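Local coordinates for protein glutathione S-transferase (Rhodospirillum rubrum F11, PDB 4O7H) that probably catalyses the conjugation of glutathione to electrophilic substrates, as a two-chain glutathione S-transferase with a thioredoxin-like N-terminal domain and an all-helical C-terminal domain, at residues V91-L94 / V95-D99; L141-I144 / S145-D149. One frame throughout, in Å; residues are numbered along the deposited sequence.

In the fold
Interactions 1 and 2 are local contacts on successive helices, 85-119 and 127-150, of the helical domain of this glutathione S-transferase, and their centres lie about 14 Å apart. The two helices pack against each other partly through these residues. Leu94 CD2 meets Leu147 CD1 at 3.9 Å, Phe98 CZ meets Ile144 CG1 at 3.8 Å, and Trp97 CZ2 meets Tyr143 CD2 at 3.6 Å, the two rings inclined at about 40°. A probable hydrogen bond of 2.9 Å from Arg93 NH2 to Tyr143 OH adds a polar link beside this apolar seam. Both touch the second subunit: interaction 1 through several residues, interaction 2 through Tyr143, which packs on Pro46 of that subunit.

Interaction 1 (V91-L94 / V95-D99); sequences VRRL and VAWFD
Val95 N to Val91 O, at 2.8 Å with an N-H...O angle of 169°, is the first of four successive i to i+4 bonds that wind residues 91-98 into one run of helix 85-119, in the helical domain of the glutathione S-transferase fold. Leu94 O is approached twice: Phe98 N donates to it at 3.1 Å, and Phe98 CD2 comes within 3.2 Å of the same oxygen, which lies at the edge of the phenyl ring near its plane. Phe98 CG stands anti to its own carbonyl carbon (chi1 -73°), which swings the ring back along the helix to that oxygen. Trp97 CD1 sits 3.5 Å above the centre of the Phe98 ring face, so the indole presents an edge to its neighbour. The guanidinium of Arg93 extends outward beside the indole, with Arg93 NH1 4.4 Å from Trp97 CE3, obliquely placed. Leu94 CG lies 3.8 Å above the Arg93 guanidinium plane, offset toward the rim, while Glu90 and Tyr143 hold the polar end. The indole NH of Trp97 is spent on His140. Val91 CG1 and Val95 CG2 meet more loosely at 4.3 Å, compact branched groups suited to burial. Leu94 and Phe98 pack on helix 127-150, whereas Ala96 and Trp97 also touch the second subunit; the Arg92 salt bridge to Glu73 of that subunit is consistent with a contribution to dimer association.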
ATOM      1  N   VAL A  91     -10.570   9.731  -1.316  1.00 11.16           N
ATOM      2  CA  VAL A  91      -9.415   9.684  -2.239  1.00 10.90           C
ATOM      3  C   VAL A  91      -8.470   8.547  -1.835  1.00 10.80           C
ATOM      4  O   VAL A  91      -8.025   7.728  -2.691  1.00 10.87           O
ATOM      5  CB  VAL A  91      -8.647  11.009  -2.271  1.00 10.95           C
ATOM      6  CG1 VAL A  91      -7.379  10.856  -3.110  1.00 11.35           C
ATOM      7  CG2 VAL A  91      -9.519  12.113  -2.837  1.00 11.24           C
ATOM      8  N   ARG A  92      -8.115   8.500  -0.561  1.00 10.44           N
ATOM      9  CA  ARG A  92      -7.167   7.487  -0.070  1.00  9.72           C
ATOM     10  C   ARG A  92      -7.711   6.047  -0.177  1.00 10.09           C
ATOM     11  O   ARG A  92      -6.953   5.094  -0.519  1.00  9.93           O
ATOM     12  CB  ARG A  92      -6.664   7.831   1.328  1.00 10.20           C
ATOM     13  CG  ARG A  92      -5.822   9.076   1.366  1.00 10.50           C
ATOM     14  CD  ARG A  92      -5.065   9.196   2.652  1.00 10.77           C
ATOM     15  NE  ARG A  92      -4.252  10.405   2.800  1.00 10.86           N
ATOM     16  CZ  ARG A  92      -4.590  11.499   3.484  1.00 10.91           C
ATOM     17  NH1 ARG A  92      -5.770  11.634   4.070  1.00 11.81           N
ATOM     18  NH2 ARG A  92      -3.721  12.462   3.598  1.00 11.99           N
ATOM     19  N   ARG A  93      -9.018   5.878   0.069  1.00 11.40           N
ATOM     20  CA  ARG A  93      -9.689   4.614  -0.157  1.00 11.30           C
ATOM     21  C   ARG A  93      -9.485   4.142  -1.579  1.00 11.65           C
ATOM     22  O   ARG A  93      -9.150   2.976  -1.802  1.00 12.29           O
ATOM     23  CB  ARG A  93     -11.221   4.718   0.162  1.00 12.73           C
ATOM     24  CG  ARG A  93     -11.958   3.401  -0.032  1.00 13.68           C
ATOM     25  CD  ARG A  93     -13.476   3.560   0.148  1.00 14.79           C
ATOM     26  NE  ARG A  93     -14.142   4.228  -0.977  1.00 15.07           N
ATOM     27  CZ  ARG A  93     -14.446   3.601  -2.106  1.00 15.68           C
ATOM     28  NH1 ARG A  93     -14.115   2.318  -2.271  1.00 15.85           N
ATOM     29  NH2 ARG A  93     -15.057   4.262  -3.067  1.00 16.36           N
ATOM     30  N   LEU A  94      -9.732   5.039  -2.518  1.00 11.04           N
ATOM     31  CA  LEU A  94      -9.658   4.675  -3.929  1.00 11.13           C
ATOM     32  C   LEU A  94      -8.215   4.482  -4.370  1.00 11.17           C
ATOM     33  O   LEU A  94      -7.913   3.579  -5.173  1.00 10.73           O
ATOM     34  CB  LEU A  94     -10.391   5.719  -4.781  1.00 11.95           C
ATOM     35  CG  LEU A  94     -11.914   5.543  -4.714  1.00 12.60           C
ATOM     36  CD1 LEU A  94     -12.564   6.778  -5.286  1.00 13.06           C
ATOM     37  CD2 LEU A  94     -12.367   4.283  -5.439  1.00 12.96           C
ATOM     38  N   VAL A  95      -7.298   5.313  -3.862  1.00 10.89           N
ATOM     39  CA  VAL A  95      -5.863   5.037  -4.088  1.00 10.81           C
ATOM     40  C   VAL A  95      -5.548   3.606  -3.694  1.00 11.82           C
ATOM     41  O   VAL A  95      -4.878   2.875  -4.444  1.00 10.89           O
ATOM     42  CB  VAL A  95      -4.947   6.055  -3.352  1.00 10.51           C
ATOM     43  CG1 VAL A  95      -3.502   5.605  -3.364  1.00 11.55           C
ATOM     44  CG2 VAL A  95      -5.080   7.389  -4.040  1.00 10.98           C
ATOM     45  N   ALA A  96      -5.957   3.199  -2.487  1.00 11.10           N
ATOM     46  CA  ALA A  96      -5.727   1.824  -2.055  1.00 11.63           C
ATOM     47  C   ALA A  96      -6.456   0.792  -2.933  1.00 11.42           C
ATOM     48  O   ALA A  96      -5.901  -0.281  -3.193  1.00 12.05           O
ATOM     49  CB  ALA A  96      -6.159   1.643  -0.607  1.00 12.54           C
ATOM     50  N   TRP A  97      -7.671   1.076  -3.336  1.00 11.10           N
ATOM     51  CA  TRP A  97      -8.384   0.154  -4.232  1.00 11.46           C
ATOM     52  C   TRP A  97      -7.480  -0.201  -5.439  1.00 11.51           C
ATOM     53  O   TRP A  97      -7.337  -1.386  -5.812  1.00 11.49           O
ATOM     54  CB  TRP A  97      -9.641   0.790  -4.740  1.00 12.65           C
ATOM     55  CG  TRP A  97     -10.380  -0.092  -5.679  1.00 11.97           C
ATOM     56  CD1 TRP A  97     -10.130  -0.245  -7.012  1.00 13.43           C
ATOM     57  CD2 TRP A  97     -11.500  -0.945  -5.379  1.00 12.76           C
ATOM     58  NE1 TRP A  97     -11.000  -1.150  -7.552  1.00 13.29           N
ATOM     59  CE2 TRP A  97     -11.875  -1.559  -6.564  1.00 12.75           C
ATOM     60  CE3 TRP A  97     -12.236  -1.209  -4.214  1.00 13.51           C
ATOM     61  CZ2 TRP A  97     -12.947  -2.469  -6.643  1.00 14.30           C
ATOM     62  CZ3 TRP A  97     -13.269  -2.083  -4.285  1.00 13.64           C
ATOM     63  CH2 TRP A  97     -13.633  -2.698  -5.483  1.00 13.88           C
ATOM     64  N   PHE A  98      -6.875   0.796  -6.023  1.00 11.36           N
ATOM     65  CA  PHE A  98      -6.069   0.554  -7.235  1.00 11.65           C
ATOM     66  C   PHE A  98      -4.695   0.078  -6.901  1.00 11.76           C
ATOM     67  O   PHE A  98      -4.189  -0.844  -7.548  1.00 11.87           O
ATOM     68  CB  PHE A  98      -6.069   1.810  -8.154  1.00 11.00           C
ATOM     69  CG  PHE A  98      -7.395   1.963  -8.817  1.00 11.55           C
ATOM     70  CD1 PHE A  98      -7.731   1.216  -9.930  1.00 11.39           C
ATOM     71  CD2 PHE A  98      -8.328   2.793  -8.254  1.00 11.16           C
ATOM     72  CE1 PHE A  98      -9.025   1.319 -10.472  1.00 11.43           C
ATOM     73  CE2 PHE A  98      -9.621   2.868  -8.768  1.00 11.71           C
ATOM     74  CZ  PHE A  98      -9.936   2.136  -9.889  1.00 11.29           C
ATOM     75  N   ASP A  99      -4.033   0.673  -5.893  1.00 11.57           N
ATOM     76  CA  ASP A  99      -2.649   0.222  -5.599  1.00 13.16           C
ATOM     77  C   ASP A  99      -2.560  -1.147  -4.889  1.00 13.75           C
ATOM     78  O   ASP A  99      -1.493  -1.766  -4.868  1.00 16.50           O
ATOM     79  CB  ASP A  99      -1.869   1.279  -4.802  1.00 13.77           C
ATOM     80  CG  ASP A  99      -1.329   2.401  -5.653  1.00 16.85           C
ATOM     81  OD1 ASP A  99      -1.127   2.266  -6.917  1.00 17.89           O
ATOM     82  OD2 ASP A  99      -1.115   3.515  -5.097  1.00 16.96           O
TER

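Interaction 2 (L141-I144 / S145-D149); sequences LRYI and SWLID
Leu141 O receives the backbone N of Ser145 at 3.0 Å, and Ser145 OG lies 3.1 Å from the same oxygen. The hydroxyl proton may instead go to a different acceptor, so this second bond is left open. The backbone bond belongs to the i to i+4 pattern of helix 127-150, part of the helical C-terminal domain of the glutathione S-transferase fold. Serine suits this buried place: it is small, and with OG anti to the carbonyl carbon (chi1 -66°) the hydroxyl folds back over the preceding turn. OG also accepts a weak hydrogen bond from the backbone N of Ala187, which ties the helix to the start of helix 185-195. Three residues on, Ile148 N bonds to Ile144 O at 2.9 Å, and Ile148 CG2 rests 3.4 Å from that oxygen.

Across another face, Tyr143 and Leu147 make the principal side-chain contact. Tyr143 CG lies trans to the backbone N (chi1 -172°), which puts the ring beside the following turn, where Leu147 comes over one face. The CH-pi contact runs from Leu147 CD1 to the centroid of the Tyr143 ring at 4.0 Å, only 16° from the ring normal, while the other methyl, CD2, lies nearer the hydroxyl end. Tyrosine fits because its flat ring offers leucine an apolar face while its OH continues to Arg93 on helix 85-119. Leu147 also packs on Leu94 of that helix, so one leucine serves both the ring and the helix pair. Leu147 N closes the turn on Tyr143 O at 3.0 Å. Leu147 CG lies 3.3 Å from Tyr143 O, packed against the acceptor of its own residue's N-H.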
ATOM      1  N   LEU A 141     -13.245  -1.967 -14.310  1.00 12.24           N
ATOM      2  CA  LEU A 141     -13.841  -1.025 -15.225  1.00 12.46           C
ATOM      3  C   LEU A 141     -15.311  -0.770 -14.955  1.00 12.47           C
ATOM      4  O   LEU A 141     -15.740   0.357 -15.100  1.00 11.60           O
ATOM      5  CB  LEU A 141     -13.642  -1.438 -16.669  1.00 12.40           C
ATOM      6  CG  LEU A 141     -12.193  -1.304 -17.128  1.00 13.77           C
ATOM      7  CD1 LEU A 141     -11.961  -2.159 -18.366  1.00 14.94           C
ATOM      8  CD2 LEU A 141     -11.771   0.145 -17.376  1.00 13.75           C
ATOM      9  N   ARG A 142     -16.058  -1.795 -14.539  1.00 14.67           N
ATOM     10  CA  ARG A 142     -17.462  -1.590 -14.177  1.00 16.32           C
ATOM     11  C   ARG A 142     -17.586  -0.656 -12.969  1.00 15.11           C
ATOM     12  O   ARG A 142     -18.489   0.209 -12.900  1.00 14.39           O
ATOM     13  CB  ARG A 142     -18.185  -2.928 -13.873  1.00 20.11           C
ATOM     14  CG  ARG A 142     -18.426  -3.813 -15.076  1.00 25.97           C
ATOM     15  CD  ARG A 142     -19.545  -4.847 -14.820  1.00 30.47           C
ATOM     16  NE  ARG A 142     -19.187  -5.773 -13.758  1.00 34.41           N
ATOM     17  CZ  ARG A 142     -18.436  -6.854 -13.934  1.00 36.94           C
ATOM     18  NH1 ARG A 142     -17.957  -7.147 -15.137  1.00 39.06           N
ATOM     19  NH2 ARG A 142     -18.149  -7.626 -12.894  1.00 39.65           N
ATOM     20  N   TYR A 143     -16.660  -0.799 -12.019  1.00 15.51           N
ATOM     21  CA  TYR A 143     -16.668   0.058 -10.842  1.00 14.65           C
ATOM     22  C   TYR A 143     -16.342   1.500 -11.172  1.00 14.25           C
ATOM     23  O   TYR A 143     -16.952   2.424 -10.694  1.00 13.29           O
ATOM     24  CB  TYR A 143     -15.705  -0.504  -9.782  1.00 15.93           C
ATOM     25  CG  TYR A 143     -15.765   0.165  -8.458  1.00 16.95           C
ATOM     26  CD1 TYR A 143     -16.984   0.488  -7.879  1.00 18.13           C
ATOM     27  CD2 TYR A 143     -14.606   0.497  -7.783  1.00 16.13           C
ATOM     28  CE1 TYR A 143     -17.039   1.108  -6.639  1.00 19.50           C
ATOM     29  CE2 TYR A 143     -14.646   1.101  -6.546  1.00 17.18           C
ATOM     30  CZ  TYR A 143     -15.863   1.404  -5.977  1.00 18.81           C
ATOM     31  OH  TYR A 143     -15.951   2.050  -4.790  1.00 18.22           O
ATOM     32  N   ILE A 144     -15.318   1.698 -11.997  1.00 11.82           N
ATOM     33  CA  ILE A 144     -14.998   3.027 -12.477  1.00 11.60           C
ATOM     34  C   ILE A 144     -16.190   3.667 -13.166  1.00 12.02           C
ATOM     35  O   ILE A 144     -16.528   4.820 -12.917  1.00 12.09           O
ATOM     36  CB  ILE A 144     -13.768   2.965 -13.414  1.00 11.18           C
ATOM     37  CG1 ILE A 144     -12.510   2.610 -12.617  1.00 12.42           C
ATOM     38  CG2 ILE A 144     -13.618   4.269 -14.175  1.00 13.26           C
ATOM     39  CD1 ILE A 144     -11.298   2.363 -13.464  1.00 11.95           C
ATOM     40  N   SER A 145     -16.831   2.886 -14.038  1.00 13.47           N
ATOM     41  CA  SER A 145     -17.992   3.399 -14.753  1.00 13.93           C
ATOM     42  C   SER A 145     -19.104   3.839 -13.776  1.00 13.95           C
ATOM     43  O   SER A 145     -19.698   4.889 -13.956  1.00 14.78           O
ATOM     44  CB  SER A 145     -18.555   2.369 -15.708  1.00 14.52           C
ATOM     45  OG  SER A 145     -17.634   2.079 -16.772  1.00 16.01           O
ATOM     46  N   TRP A 146     -19.329   3.041 -12.755  1.00 14.50           N
ATOM     47  CA  TRP A 146     -20.313   3.377 -11.683  1.00 14.84           C
ATOM     48  C   TRP A 146     -19.972   4.670 -10.956  1.00 14.72           C
ATOM     49  O   TRP A 146     -20.810   5.609 -10.844  1.00 14.56           O
ATOM     50  CB  TRP A 146     -20.423   2.195 -10.702  1.00 15.40           C
ATOM     51  CG  TRP A 146     -21.443   2.429  -9.660  1.00 16.46           C
ATOM     52  CD1 TRP A 146     -21.245   2.965  -8.424  1.00 18.27           C
ATOM     53  CD2 TRP A 146     -22.860   2.197  -9.782  1.00 17.93           C
ATOM     54  NE1 TRP A 146     -22.464   3.084  -7.763  1.00 18.84           N
ATOM     55  CE2 TRP A 146     -23.455   2.595  -8.565  1.00 18.48           C
ATOM     56  CE3 TRP A 146     -23.664   1.681 -10.796  1.00 17.78           C
ATOM     57  CZ2 TRP A 146     -24.849   2.527  -8.337  1.00 18.24           C
ATOM     58  CZ3 TRP A 146     -25.086   1.600 -10.547  1.00 18.87           C
ATOM     59  CH2 TRP A 146     -25.620   2.020  -9.349  1.00 19.40           C
ATOM     60  N   LEU A 147     -18.704   4.807 -10.546  1.00 14.09           N
ATOM     61  CA  LEU A 147     -18.263   6.025  -9.863  1.00 15.27           C
ATOM     62  C   LEU A 147     -18.406   7.257 -10.754  1.00 15.47           C
ATOM     63  O   LEU A 147     -18.936   8.287 -10.352  1.00 14.94           O
ATOM     64  CB  LEU A 147     -16.804   5.842  -9.352  1.00 16.40           C
ATOM     65  CG  LEU A 147     -16.563   4.756  -8.330  1.00 18.71           C
ATOM     66  CD1 LEU A 147     -15.057   4.649  -8.183  1.00 20.67           C
ATOM     67  CD2 LEU A 147     -17.262   5.141  -7.011  1.00 19.12           C
ATOM     68  N   ILE A 148     -17.901   7.184 -11.989  1.00 14.81           N
ATOM     69  CA  ILE A 148     -17.839   8.357 -12.874  1.00 16.56           C
ATOM     70  C   ILE A 148     -19.227   8.686 -13.429  1.00 16.96           C
ATOM     71  O   ILE A 148     -19.439   9.784 -13.884  1.00 18.98           O
ATOM     72  CB  ILE A 148     -16.734   8.187 -13.986  1.00 18.26           C
ATOM     73  CG1 ILE A 148     -16.285   9.561 -14.513  1.00 21.33           C
ATOM     74  CG2 ILE A 148     -17.193   7.320 -15.131  1.00 18.42           C
ATOM     75  CD1 ILE A 148     -15.531  10.316 -13.444  1.00 22.63           C
ATOM     76  N   ASP A 149     -20.167   7.754 -13.354  1.00 17.22           N
ATOM     77  CA  ASP A 149     -21.558   8.051 -13.793  1.00 18.94           C
ATOM     78  C   ASP A 149     -22.237   8.923 -12.733  1.00 19.30           C
ATOM     79  O   ASP A 149     -23.222   9.604 -13.002  1.00 19.73           O
ATOM     80  CB  ASP A 149     -22.346   6.768 -13.944  1.00 20.55           C
ATOM     81  CG  ASP A 149     -23.674   6.973 -14.669  1.00 25.04           C
ATOM     82  OD1 ASP A 149     -23.736   7.801 -15.587  1.00 28.19           O
ATOM     83  OD2 ASP A 149     -24.631   6.277 -14.304  1.00 29.47           O
TER